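Local coordinates for protein aminofutalosine deaminase (PDB 7LKK) that deaminates aminofutalosine in the menaquinone pathway of Helicobacter pylori, as an iron-bound metallo-dependent hydrolase of the amidohydrolase family, at residues K309-R317 with F345-L356; A124-S132 with K410-G418. All coordinates share one frame; numbering follows the deposited sequence.

Contact 1: K309-R317 with F345-L356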
ATOM      1  N   LYS A 309     -13.050   7.232  -0.061  1.00 19.27           N
ATOM      2  CA  LYS A 309     -12.761   8.205  -1.108  1.00 21.43           C
ATOM      3  C   LYS A 309     -11.449   8.909  -0.796  1.00 19.60           C
ATOM      4  O   LYS A 309     -11.227   9.342   0.339  1.00 21.04           O
ATOM      5  CB  LYS A 309     -13.891   9.230  -1.244  1.00 21.95           C
ATOM      6  CG  LYS A 309     -13.517  10.445  -2.086  1.00 21.23           C
ATOM      7  CD  LYS A 309     -14.557  11.547  -1.983  1.00 23.52           C
ATOM      8  CE  LYS A 309     -14.474  12.512  -3.158  1.00 26.09           C
ATOM      9  NZ  LYS A 309     -13.295  12.245  -4.035  1.00 33.32           N
ATOM     10  N   ALA A 310     -10.582   9.014  -1.799  1.00 18.32           N
ATOM     11  CA  ALA A 310      -9.301   9.689  -1.653  1.00 19.44           C
ATOM     12  C   ALA A 310      -9.449  11.187  -1.898  1.00 18.72           C
ATOM     13  O   ALA A 310     -10.348  11.636  -2.616  1.00 22.36           O
ATOM     14  CB  ALA A 310      -8.268   9.104  -2.619  1.00 18.13           C
ATOM     15  N   LEU A 311      -8.562  11.961  -1.275  1.00 19.74           N
ATOM     16  CA  LEU A 311      -8.503  13.394  -1.528  1.00 19.85           C
ATOM     17  C   LEU A 311      -8.126  13.663  -2.980  1.00 25.22           C
ATOM     18  O   LEU A 311      -7.153  13.105  -3.497  1.00 24.20           O
ATOM     19  CB  LEU A 311      -7.493  14.053  -0.586  1.00 21.62           C
ATOM     20  CG  LEU A 311      -7.305  15.569  -0.696  1.00 19.82           C
ATOM     21  CD1 LEU A 311      -8.612  16.296  -0.450  1.00 18.21           C
ATOM     22  CD2 LEU A 311      -6.232  16.051   0.270  1.00 20.80           C
ATOM     23  N   ASP A 312      -8.901  14.520  -3.642  1.00 20.04           N
ATOM     24  CA  ASP A 312      -8.630  14.893  -5.029  1.00 21.21           C
ATOM     25  C   ASP A 312      -7.487  15.902  -5.043  1.00 22.31           C
ATOM     26  O   ASP A 312      -7.680  17.081  -4.738  1.00 19.51           O
ATOM     27  CB  ASP A 312      -9.885  15.459  -5.684  1.00 24.08           C
ATOM     28  CG  ASP A 312      -9.773  15.530  -7.195  1.00 24.87           C
ATOM     29  OD1 ASP A 312      -8.802  16.134  -7.699  1.00 27.56           O
ATOM     30  OD2 ASP A 312     -10.657  14.979  -7.881  1.00 35.18           O
ATOM     31  N   LEU A 313      -6.285  15.435  -5.399  1.00 21.23           N
ATOM     32  CA  LEU A 313      -5.116  16.310  -5.380  1.00 25.36           C
ATOM     33  C   LEU A 313      -5.204  17.399  -6.441  1.00 23.71           C
ATOM     34  O   LEU A 313      -4.697  18.508  -6.229  1.00 23.26           O
ATOM     35  CB  LEU A 313      -3.841  15.489  -5.568  1.00 19.74           C
ATOM     36  CG  LEU A 313      -3.474  14.562  -4.409  1.00 20.96           C
ATOM     37  CD1 LEU A 313      -2.198  13.806  -4.721  1.00 25.26           C
ATOM     38  CD2 LEU A 313      -3.332  15.347  -3.112  1.00 22.67           C
ATOM     39  N   GLU A 314      -5.825  17.104  -7.584  1.00 19.90           N
ATOM     40  CA  GLU A 314      -6.033  18.137  -8.593  1.00 21.97           C
ATOM     41  C   GLU A 314      -6.916  19.252  -8.051  1.00 21.80           C
ATOM     42  O   GLU A 314      -6.633  20.437  -8.258  1.00 19.71           O
ATOM     43  CB  GLU A 314      -6.648  17.530  -9.853  1.00 26.20           C
ATOM     44  CG  GLU A 314      -5.678  16.716 -10.699  1.00 23.99           C
ATOM     45  CD  GLU A 314      -5.382  15.351 -10.107  1.00 32.35           C
ATOM     46  OE1 GLU A 314      -6.264  14.794  -9.419  1.00 30.31           O
ATOM     47  OE2 GLU A 314      -4.270  14.829 -10.339  1.00 36.18           O
ATOM     48  N   ARG A 315      -7.991  18.888  -7.347  1.00 21.76           N
ATOM     49  CA  ARG A 315      -8.844  19.891  -6.720  1.00 19.03           C
ATOM     50  C   ARG A 315      -8.067  20.725  -5.712  1.00 19.98           C
ATOM     51  O   ARG A 315      -8.242  21.947  -5.637  1.00 23.57           O
ATOM     52  CB  ARG A 315     -10.034  19.209  -6.049  1.00 21.95           C
ATOM     53  CG  ARG A 315     -11.152  20.150  -5.647  1.00 28.48           C
ATOM     54  CD  ARG A 315     -12.209  19.398  -4.869  1.00 22.56           C
ATOM     55  NE  ARG A 315     -13.229  18.839  -5.746  1.00 27.87           N
ATOM     56  CZ  ARG A 315     -14.175  17.997  -5.344  1.00 29.46           C
ATOM     57  NH1 ARG A 315     -14.223  17.609  -4.077  1.00 22.95           N
ATOM     58  NH2 ARG A 315     -15.067  17.537  -6.210  1.00 35.69           N
ATOM     59  N   VAL A 316      -7.212  20.077  -4.916  1.00 20.50           N
ATOM     60  CA  VAL A 316      -6.396  20.803  -3.947  1.00 17.58           C
ATOM     61  C   VAL A 316      -5.498  21.806  -4.660  1.00 21.14           C
ATOM     62  O   VAL A 316      -5.337  22.950  -4.216  1.00 16.89           O
ATOM     63  CB  VAL A 316      -5.580  19.813  -3.095  1.00 21.35           C
ATOM     64  CG1 VAL A 316      -4.511  20.546  -2.298  1.00 22.54           C
ATOM     65  CG2 VAL A 316      -6.502  19.022  -2.170  1.00 25.37           C
ATOM     66  N   ARG A 317      -4.904  21.391  -5.780  1.00 22.63           N
ATOM     67  CA  ARG A 317      -4.068  22.294  -6.561  1.00 20.51           C
ATOM     68  C   ARG A 317      -4.887  23.433  -7.154  1.00 16.88           C
ATOM     69  O   ARG A 317      -4.450  24.589  -7.146  1.00 21.12           O
ATOM     70  CB  ARG A 317      -3.357  21.504  -7.661  1.00 18.25           C
ATOM     71  CG  ARG A 317      -2.356  22.298  -8.477  1.00 20.56           C
ATOM     72  CD  ARG A 317      -1.469  21.360  -9.287  1.00 23.11           C
ATOM     73  NE  ARG A 317      -2.229  20.600 -10.276  1.00 22.14           N
ATOM     74  CZ  ARG A 317      -1.808  19.469 -10.835  1.00 23.09           C
ATOM     75  NH1 ARG A 317      -0.632  18.956 -10.499  1.00 24.95           N
ATOM     76  NH2 ARG A 317      -2.565  18.848 -11.730  1.00 23.76           N
ATOM     77  N   PHE A 345       0.058   6.449  -0.079  1.00 15.02           N
ATOM     78  CA  PHE A 345      -0.234   7.688  -0.793  1.00 16.07           C
ATOM     79  C   PHE A 345       0.061   7.545  -2.284  1.00 18.13           C
ATOM     80  O   PHE A 345      -0.731   7.983  -3.127  1.00 17.20           O
ATOM     81  CB  PHE A 345       0.586   8.822  -0.168  1.00 16.60           C
ATOM     82  CG  PHE A 345       0.339  10.178  -0.765  1.00 16.29           C
ATOM     83  CD1 PHE A 345      -0.795  10.902  -0.438  1.00 17.59           C
ATOM     84  CD2 PHE A 345       1.270  10.749  -1.622  1.00 19.68           C
ATOM     85  CE1 PHE A 345      -1.011  12.163  -0.975  1.00 17.67           C
ATOM     86  CE2 PHE A 345       1.060  12.003  -2.162  1.00 17.76           C
ATOM     87  CZ  PHE A 345      -0.082  12.712  -1.837  1.00 21.05           C
ATOM     88  N   LEU A 346       1.193   6.925  -2.625  1.00 16.79           N
ATOM     89  CA  LEU A 346       1.525   6.712  -4.031  1.00 16.68           C
ATOM     90  C   LEU A 346       0.488   5.831  -4.717  1.00 19.60           C
ATOM     91  O   LEU A 346       0.171   6.035  -5.894  1.00 18.36           O
ATOM     92  CB  LEU A 346       2.919   6.099  -4.153  1.00 18.92           C
ATOM     93  CG  LEU A 346       4.087   6.932  -3.624  1.00 18.30           C
ATOM     94  CD1 LEU A 346       5.403   6.181  -3.802  1.00 18.85           C
ATOM     95  CD2 LEU A 346       4.144   8.297  -4.306  1.00 18.27           C
ATOM     96  N   LEU A 347      -0.056   4.850  -3.993  1.00 19.49           N
ATOM     97  CA  LEU A 347      -1.041   3.944  -4.566  1.00 18.07           C
ATOM     98  C   LEU A 347      -2.429   4.563  -4.667  1.00 21.10           C
ATOM     99  O   LEU A 347      -3.251   4.079  -5.452  1.00 21.49           O
ATOM    100  CB  LEU A 347      -1.119   2.662  -3.735  1.00 20.22           C
ATOM    101  CG  LEU A 347       0.136   1.790  -3.710  1.00 20.73           C
ATOM    102  CD1 LEU A 347       0.011   0.712  -2.649  1.00 22.89           C
ATOM    103  CD2 LEU A 347       0.384   1.174  -5.080  1.00 20.50           C
ATOM    104  N   SER A 348      -2.701   5.625  -3.912  1.00 20.32           N
ATOM    105  CA  SER A 348      -4.044   6.178  -3.786  1.00 21.94           C
ATOM    106  C   SER A 348      -4.344   7.289  -4.784  1.00 21.70           C
ATOM    107  O   SER A 348      -5.475   7.784  -4.807  1.00 23.40           O
ATOM    108  CB  SER A 348      -4.256   6.709  -2.363  1.00 17.94           C
ATOM    109  OG  SER A 348      -4.063   5.683  -1.404  1.00 17.77           O
ATOM    110  N   HIS A 349      -3.377   7.693  -5.606  1.00 22.11           N
ATOM    111  CA  HIS A 349      -3.582   8.787  -6.545  1.00 26.77           C
ATOM    112  C   HIS A 349      -2.965   8.438  -7.890  1.00 20.60           C
ATOM    113  O   HIS A 349      -1.876   7.862  -7.949  1.00 24.88           O
ATOM    114  CB  HIS A 349      -2.986  10.090  -6.003  1.00 19.51           C
ATOM    115  CG  HIS A 349      -3.463  10.440  -4.628  1.00 21.19           C
ATOM    116  ND1 HIS A 349      -4.587  11.204  -4.403  1.00 18.50           N
ATOM    117  CD2 HIS A 349      -2.973  10.121  -3.407  1.00 16.98           C
ATOM    118  CE1 HIS A 349      -4.764  11.348  -3.102  1.00 19.83           C
ATOM    119  NE2 HIS A 349      -3.800  10.699  -2.475  1.00 17.52           N
ATOM    120  N   ASN A 350      -3.663   8.799  -8.966  1.00 22.80           N
ATOM    121  CA  ASN A 350      -3.276   8.413 -10.318  1.00 24.27           C
ATOM    122  C   ASN A 350      -2.410   9.459 -11.012  1.00 26.00           C
ATOM    123  O   ASN A 350      -2.184   9.357 -12.222  1.00 29.60           O
ATOM    124  CB  ASN A 350      -4.526   8.122 -11.157  1.00 25.56           C
ATOM    125  CG  ASN A 350      -5.312   9.377 -11.499  1.00 31.90           C
ATOM    126  OD1 ASN A 350      -5.190  10.408 -10.835  1.00 31.55           O
ATOM    127  ND2 ASN A 350      -6.136   9.289 -12.538  1.00 32.03           N
ATOM    128  N   MET A 351      -1.930  10.457 -10.274  1.00 21.96           N
ATOM    129  CA  MET A 351      -0.984  11.422 -10.811  1.00 26.70           C
ATOM    130  C   MET A 351       0.287  10.713 -11.287  1.00 24.96           C
ATOM    131  O   MET A 351       0.659   9.668 -10.744  1.00 27.02           O
ATOM    132  CB  MET A 351      -0.645  12.456  -9.738  1.00 23.35           C
ATOM    133  CG  MET A 351       0.259  13.584 -10.183  1.00 27.19           C
ATOM    134  SD  MET A 351       0.632  14.698  -8.824  1.00 31.96           S
ATOM    135  CE  MET A 351      -0.996  15.360  -8.481  1.00 25.30           C
ATOM    136  N   PRO A 352       0.954  11.241 -12.339  1.00 25.68           N
ATOM    137  CA  PRO A 352       2.269  10.710 -12.731  1.00 26.98           C
ATOM    138  C   PRO A 352       3.188  10.466 -11.544  1.00 24.60           C
ATOM    139  O   PRO A 352       3.392  11.351 -10.706  1.00 22.21           O
ATOM    140  CB  PRO A 352       2.813  11.800 -13.658  1.00 24.68           C
ATOM    141  CG  PRO A 352       1.582  12.321 -14.335  1.00 26.51           C
ATOM    142  CD  PRO A 352       0.446  12.210 -13.330  1.00 26.34           C
ATOM    143  N   LEU A 353       3.753   9.257 -11.483  1.00 18.64           N
ATOM    144  CA  LEU A 353       4.376   8.776 -10.253  1.00 19.16           C
ATOM    145  C   LEU A 353       5.566   9.636  -9.843  1.00 21.69           C
ATOM    146  O   LEU A 353       5.742   9.933  -8.655  1.00 20.13           O
ATOM    147  CB  LEU A 353       4.793   7.316 -10.426  1.00 21.69           C
ATOM    148  CG  LEU A 353       5.324   6.584  -9.196  1.00 21.27           C
ATOM    149  CD1 LEU A 353       4.390   6.767  -8.009  1.00 20.04           C
ATOM    150  CD2 LEU A 353       5.513   5.106  -9.513  1.00 18.07           C
ATOM    151  N   LEU A 354       6.397  10.043 -10.805  1.00 19.78           N
ATOM    152  CA  LEU A 354       7.545  10.876 -10.460  1.00 20.64           C
ATOM    153  C   LEU A 354       7.095  12.220  -9.897  1.00 21.70           C
ATOM    154  O   LEU A 354       7.690  12.733  -8.942  1.00 24.52           O
ATOM    155  CB  LEU A 354       8.447  11.066 -11.678  1.00 18.09           C
ATOM    156  CG  LEU A 354       9.232   9.814 -12.079  1.00 25.16           C
ATOM    157  CD1 LEU A 354      10.002  10.037 -13.372  1.00 26.06           C
ATOM    158  CD2 LEU A 354      10.165   9.379 -10.957  1.00 18.53           C
ATOM    159  N   GLU A 355       6.035  12.796 -10.466  1.00 18.71           N
ATOM    160  CA  GLU A 355       5.490  14.036  -9.925  1.00 21.32           C
ATOM    161  C   GLU A 355       4.881  13.814  -8.546  1.00 20.15           C
ATOM    162  O   GLU A 355       5.051  14.644  -7.644  1.00 21.43           O
ATOM    163  CB  GLU A 355       4.451  14.610 -10.886  1.00 23.09           C
ATOM    164  CG  GLU A 355       3.943  15.991 -10.508  1.00 29.46           C
ATOM    165  CD  GLU A 355       2.758  16.426 -11.350  1.00 34.65           C
ATOM    166  OE1 GLU A 355       2.549  15.843 -12.436  1.00 35.58           O
ATOM    167  OE2 GLU A 355       2.034  17.350 -10.922  1.00 28.73           O
ATOM    168  N   LEU A 356       4.179  12.693  -8.362  1.00 23.21           N
ATOM    169  CA  LEU A 356       3.543  12.407  -7.082  1.00 19.21           C
ATOM    170  C   LEU A 356       4.572  12.115  -5.995  1.00 18.86           C
ATOM    171  O   LEU A 356       4.326  12.404  -4.818  1.00 16.39           O
ATOM    172  CB  LEU A 356       2.579  11.227  -7.236  1.00 19.81           C
ATOM    173  CG  LEU A 356       1.676  10.869  -6.054  1.00 17.45           C
ATOM    174  CD1 LEU A 356       0.777  12.038  -5.704  1.00 17.20           C
ATOM    175  CD2 LEU A 356       0.851   9.633  -6.374  1.00 19.58           C
TER
HETATM  176  O   HOH W   1      -5.790  12.646  -6.276  1.00 25.98           O
HETATM  177  O   HOH W   2      -4.263  12.132  -8.568  1.00 26.48           O
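A310 and S348 bring the two backbones nearest, CA to CA 6.7 Å, where the lead-in to helix 313-318 passes the turn joining helices 338-348 and 353-364. L313 carries the packing. With CG beside the backbone N (chi1 -68°) and CD1 extended beyond it, CD1 lies over one face of the H349 imidazole in a CH-pi contact, 3.7 Å from the ring centroid and 18° off the normal. The same methyl also meets F345 CZ and, at 3.6 Å, L356 CD1, so one leucine branch is held among an imidazole, a phenyl ring and another leucine. H349 CD2 in turn sits above a face of F345. At the imidazole edge, in its plane, lie L311 O and a water; that water is 2.7 Å from H349 ND1 and accepts from L313 N at 3.0 Å, tying the ring to the first turn of the helix. D312 caps this helix through OD1, which takes the R315 N-H from above the carboxylate plane. Farther out, M351 CE touches L313 CB and E314 OE2. Beside it R317 reaches E355, NH1 to OE2 3.1 Å, in a salt bridge whose hydrogen bond is weak, although guanidinium and carboxylate lie only 19° from coplanar. F345 and L311 rest on strands 294-298 and 323-325 of the amidohydrolase TIM barrel, both touching T298, F345 also V325 and L311 V323, while R304 of the second subunit bonds to the backbone oxygens of L346 and M351.

Contact 2: A124-S132 with K410-G418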
ATOM      1  N   ALA A 124       7.881   3.229  16.510  1.00 25.92           N
ATOM      2  CA  ALA A 124       7.562   3.102  15.084  1.00 27.44           C
ATOM      3  C   ALA A 124       7.757   4.423  14.335  1.00 27.99           C
ATOM      4  O   ALA A 124       8.183   4.430  13.170  1.00 28.04           O
ATOM      5  CB  ALA A 124       6.107   2.642  14.894  1.00 27.02           C
ATOM      6  N   GLN A 125       7.413   5.550  14.968  1.00 24.17           N
ATOM      7  CA  GLN A 125       7.690   6.863  14.379  1.00 24.27           C
ATOM      8  C   GLN A 125       9.191   7.065  14.184  1.00 24.47           C
ATOM      9  O   GLN A 125       9.665   7.331  13.072  1.00 24.57           O
ATOM     10  CB  GLN A 125       7.118   7.970  15.273  1.00 30.97           C
ATOM     11  CG  GLN A 125       5.618   7.880  15.497  1.00 33.01           C
ATOM     12  CD  GLN A 125       4.837   8.124  14.225  1.00 30.10           C
ATOM     13  OE1 GLN A 125       4.618   9.270  13.825  1.00 31.51           O
ATOM     14  NE2 GLN A 125       4.405   7.048  13.584  1.00 30.47           N
ATOM     15  N   LEU A 126       9.956   6.919  15.268  1.00 24.56           N
ATOM     16  CA  LEU A 126      11.387   7.203  15.225  1.00 25.07           C
ATOM     17  C   LEU A 126      12.106   6.318  14.214  1.00 25.58           C
ATOM     18  O   LEU A 126      12.931   6.798  13.430  1.00 21.41           O
ATOM     19  CB  LEU A 126      11.990   7.032  16.618  1.00 27.80           C
ATOM     20  CG  LEU A 126      11.560   8.064  17.662  1.00 22.65           C
ATOM     21  CD1 LEU A 126      11.810   7.532  19.064  1.00 27.76           C
ATOM     22  CD2 LEU A 126      12.289   9.379  17.444  1.00 21.75           C
ATOM     23  N   LYS A 127      11.807   5.017  14.213  1.00 28.45           N
ATOM     24  CA  LYS A 127      12.465   4.128  13.262  1.00 23.89           C
ATOM     25  C   LYS A 127      12.024   4.391  11.830  1.00 25.27           C
ATOM     26  O   LYS A 127      12.756   4.045  10.896  1.00 24.95           O
ATOM     27  CB  LYS A 127      12.203   2.668  13.624  1.00 27.69           C
ATOM     28  CG  LYS A 127      13.064   2.143  14.765  1.00 29.24           C
ATOM     29  CD  LYS A 127      12.546   0.813  15.314  1.00 31.86           C
ATOM     30  CE  LYS A 127      11.530   0.157  14.386  1.00 36.11           C
ATOM     31  NZ  LYS A 127      10.126   0.463  14.779  1.00 32.96           N
ATOM     32  N   SER A 128      10.858   5.003  11.639  1.00 22.10           N
ATOM     33  CA  SER A 128      10.392   5.405  10.318  1.00 27.90           C
ATOM     34  C   SER A 128      11.011   6.712   9.842  1.00 19.90           C
ATOM     35  O   SER A 128      10.694   7.160   8.735  1.00 25.24           O
ATOM     36  CB  SER A 128       8.864   5.532  10.320  1.00 26.51           C
ATOM     37  OG  SER A 128       8.372   5.871   9.037  1.00 34.93           O
ATOM     38  N   GLY A 129      11.871   7.333  10.646  1.00 20.56           N
ATOM     39  CA  GLY A 129      12.472   8.604  10.303  1.00 23.15           C
ATOM     40  C   GLY A 129      11.698   9.824  10.747  1.00 20.17           C
ATOM     41  O   GLY A 129      12.063  10.942  10.361  1.00 18.31           O
ATOM     42  N   VAL A 130      10.652   9.650  11.551  1.00 21.94           N
ATOM     43  CA  VAL A 130       9.824  10.765  11.999  1.00 16.52           C
ATOM     44  C   VAL A 130      10.485  11.428  13.198  1.00 20.19           C
ATOM     45  O   VAL A 130      10.814  10.762  14.187  1.00 19.31           O
ATOM     46  CB  VAL A 130       8.403  10.286  12.346  1.00 19.10           C
ATOM     47  CG1 VAL A 130       7.570  11.436  12.892  1.00 24.82           C
ATOM     48  CG2 VAL A 130       7.737   9.666  11.129  1.00 20.94           C
ATOM     49  N   GLY A 131      10.688  12.742  13.109  1.00 20.42           N
ATOM     50  CA  GLY A 131      11.285  13.497  14.194  1.00 23.16           C
ATOM     51  C   GLY A 131      10.300  14.383  14.935  1.00 22.92           C
ATOM     52  O   GLY A 131      10.550  14.778  16.078  1.00 24.76           O
ATOM     53  N   SER A 132       9.177  14.707  14.294  1.00 20.50           N
ATOM     54  CA  SER A 132       8.186  15.614  14.860  1.00 18.42           C
ATOM     55  C   SER A 132       6.793  15.057  14.611  1.00 21.41           C
ATOM     56  O   SER A 132       6.525  14.493  13.546  1.00 16.92           O
ATOM     57  CB  SER A 132       8.298  17.023  14.254  1.00 20.95           C
ATOM     58  OG  SER A 132       9.633  17.503  14.305  1.00 20.02           O
ATOM     59  N   LYS A 410      12.630   1.663   4.639  1.00 20.79           N
ATOM     60  CA  LYS A 410      11.847   1.001   5.673  1.00 25.94           C
ATOM     61  C   LYS A 410      12.249   1.435   7.073  1.00 28.23           C
ATOM     62  O   LYS A 410      11.393   1.877   7.848  1.00 25.65           O
ATOM     63  CB  LYS A 410      11.957  -0.525   5.523  1.00 31.24           C
ATOM     64  CG  LYS A 410      10.866  -1.111   4.637  1.00 30.12           C
ATOM     65  CD  LYS A 410      11.415  -2.095   3.618  1.00 43.64           C
ATOM     66  CE  LYS A 410      11.803  -3.411   4.264  1.00 40.45           C
ATOM     67  NZ  LYS A 410      12.297  -4.391   3.257  1.00 39.01           N
ATOM     68  N   GLU A 411      13.531   1.329   7.425  1.00 27.06           N
ATOM     69  CA  GLU A 411      14.012   1.717   8.743  1.00 26.82           C
ATOM     70  C   GLU A 411      15.200   2.656   8.594  1.00 24.97           C
ATOM     71  O   GLU A 411      16.053   2.458   7.724  1.00 25.39           O
ATOM     72  CB  GLU A 411      14.417   0.494   9.577  1.00 30.74           C
ATOM     73  CG  GLU A 411      14.926   0.837  10.971  1.00 28.49           C
ATOM     74  CD  GLU A 411      14.814  -0.325  11.941  1.00 37.17           C
ATOM     75  OE1 GLU A 411      13.833  -1.093  11.839  1.00 41.69           O
ATOM     76  OE2 GLU A 411      15.706  -0.470  12.803  1.00 39.07           O
ATOM     77  N   VAL A 412      15.251   3.676   9.451  1.00 21.22           N
ATOM     78  CA  VAL A 412      16.319   4.661   9.370  1.00 22.42           C
ATOM     79  C   VAL A 412      17.618   4.064   9.905  1.00 22.98           C
ATOM     80  O   VAL A 412      17.622   3.229  10.821  1.00 26.71           O
ATOM     81  CB  VAL A 412      15.924   5.945  10.125  1.00 25.18           C
ATOM     82  CG1 VAL A 412      16.127   5.791  11.629  1.00 25.90           C
ATOM     83  CG2 VAL A 412      16.691   7.139   9.587  1.00 24.27           C
ATOM     84  N   GLU A 413      18.734   4.477   9.305  1.00 23.66           N
ATOM     85  CA  GLU A 413      20.055   4.033   9.731  1.00 25.39           C
ATOM     86  C   GLU A 413      20.671   4.985  10.747  1.00 29.00           C
ATOM     87  O   GLU A 413      21.337   4.544  11.689  1.00 29.36           O
ATOM     88  CB  GLU A 413      20.977   3.894   8.519  1.00 27.43           C
ATOM     89  CG  GLU A 413      22.229   3.077   8.778  1.00 34.94           C
ATOM     90  CD  GLU A 413      23.213   3.144   7.626  1.00 37.90           C
ATOM     91  OE1 GLU A 413      22.852   3.699   6.567  1.00 35.56           O
ATOM     92  OE2 GLU A 413      24.347   2.643   7.781  1.00 42.59           O
ATOM     93  N   ARG A 414      20.462   6.286  10.565  1.00 24.22           N
ATOM     94  CA  ARG A 414      20.853   7.289  11.542  1.00 26.45           C
ATOM     95  C   ARG A 414      19.724   8.295  11.685  1.00 25.16           C
ATOM     96  O   ARG A 414      19.152   8.744  10.688  1.00 21.06           O
ATOM     97  CB  ARG A 414      22.143   8.016  11.138  1.00 25.01           C
ATOM     98  CG  ARG A 414      23.377   7.139  11.131  1.00 28.96           C
ATOM     99  CD  ARG A 414      23.772   6.734  12.541  1.00 33.33           C
ATOM    100  NE  ARG A 414      25.095   6.116  12.581  1.00 41.83           N
ATOM    101  CZ  ARG A 414      25.358   4.879  12.173  1.00 35.99           C
ATOM    102  NH1 ARG A 414      24.391   4.111  11.691  1.00 39.45           N
ATOM    103  NH2 ARG A 414      26.595   4.406  12.249  1.00 41.08           N
ATOM    104  N   LEU A 415      19.404   8.639  12.927  1.00 21.29           N
ATOM    105  CA  LEU A 415      18.441   9.690  13.220  1.00 26.36           C
ATOM    106  C   LEU A 415      19.092  10.671  14.179  1.00 18.48           C
ATOM    107  O   LEU A 415      19.518  10.282  15.272  1.00 21.98           O
ATOM    108  CB  LEU A 415      17.149   9.119  13.816  1.00 21.71           C
ATOM    109  CG  LEU A 415      16.048  10.139  14.115  1.00 22.00           C
ATOM    110  CD1 LEU A 415      15.654  10.897  12.856  1.00 23.35           C
ATOM    111  CD2 LEU A 415      14.836   9.462  14.739  1.00 26.08           C
ATOM    112  N   PHE A 416      19.184  11.928  13.763  1.00 22.84           N
ATOM    113  CA  PHE A 416      19.665  13.015  14.605  1.00 22.08           C
ATOM    114  C   PHE A 416      18.513  13.977  14.852  1.00 21.80           C
ATOM    115  O   PHE A 416      17.842  14.397  13.904  1.00 21.47           O
ATOM    116  CB  PHE A 416      20.835  13.756  13.955  1.00 20.49           C
ATOM    117  CG  PHE A 416      22.045  12.898  13.712  1.00 27.26           C
ATOM    118  CD1 PHE A 416      22.172  12.174  12.538  1.00 25.69           C
ATOM    119  CD2 PHE A 416      23.062  12.828  14.649  1.00 28.27           C
ATOM    120  CE1 PHE A 416      23.285  11.387  12.308  1.00 29.06           C
ATOM    121  CE2 PHE A 416      24.178  12.044  14.426  1.00 26.69           C
ATOM    122  CZ  PHE A 416      24.289  11.322  13.253  1.00 30.67           C
ATOM    123  N   LEU A 417      18.282  14.313  16.119  1.00 20.23           N
ATOM    124  CA  LEU A 417      17.235  15.252  16.504  1.00 25.96           C
ATOM    125  C   LEU A 417      17.864  16.340  17.356  1.00 22.06           C
ATOM    126  O   LEU A 417      18.444  16.050  18.408  1.00 23.31           O
ATOM    127  CB  LEU A 417      16.107  14.547  17.262  1.00 21.46           C
ATOM    128  CG  LEU A 417      15.288  13.560  16.426  1.00 20.78           C
ATOM    129  CD1 LEU A 417      14.149  12.961  17.241  1.00 25.33           C
ATOM    130  CD2 LEU A 417      14.760  14.228  15.165  1.00 22.65           C
ATOM    131  N   GLY A 418      17.746  17.585  16.906  1.00 22.40           N
ATOM    132  CA  GLY A 418      18.472  18.669  17.544  1.00 26.81           C
ATOM    133  C   GLY A 418      19.967  18.445  17.586  1.00 23.08           C
ATOM    134  O   GLY A 418      20.629  18.894  18.525  1.00 22.41           O
TER
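L126, near the end of helix 115-127, meets strand 414-417 with its CD2 methyl, which lies 3.7 Å from L415 CD2 and 4.0 Å from L417 CD1. L126 and L415 cross at about a right angle, and L415 CD2 also presses on the carbonyl of L126, 3.5 Å from its O. At K127 the backbone does the polar work: its O accepts from V412 N at 2.9 Å, with 157° at the hydrogen, and takes a CA-H...O contact from E411 CA. The K127 side chain bends at chi3 and chi4 and runs obliquely past the E411 carboxylate, CE 3.7 Å from OE1; NZ and OE1 stay 5.0 Å apart, so opposite charges are near without touching. S128 turns away, its OG bonded to S337 OG and L339 N. G129, with phi 90°, ends the helix in a Schellman motif, and the chain turns straight into strand 130-137 of the TIM-barrel fold, which runs parallel to strand 69-80, bearer of the iron ligand H79. In the second segment, E413 and R414 both face V389 of strand 387-391, a classic beta bulge. V130 also points away, onto F75, N77 and L338, while its O is buried by the contact without a partner. At G131 the absence of a side chain leaves the CA open to L417 CD2 at 3.7 Å; the G131 backbone is hydrogen-bonded to F75 and N152.

Contact 2 is the more buried of the two, though it has a charged edge in K127 and E411; contact 1 grades from a buried leucine-imidazole centre to charged groups at the surface. Their nearest atoms are about 12 Å apart, and along the chain contact 1 falls inside the loop that contact 2 closes. Both involve helix 338-348: contact 1 uses its last turn, whereas contact 2 packs S128 and V130 on L338 at its start. Contact 1 joins helix ends through a ring, a water and a salt bridge, and its 345-356 segment also meets the second subunit; contact 2 joins a helix-to-strand turn to a late strand through aliphatic packing, glycines and one backbone bond, with no other chain touching it.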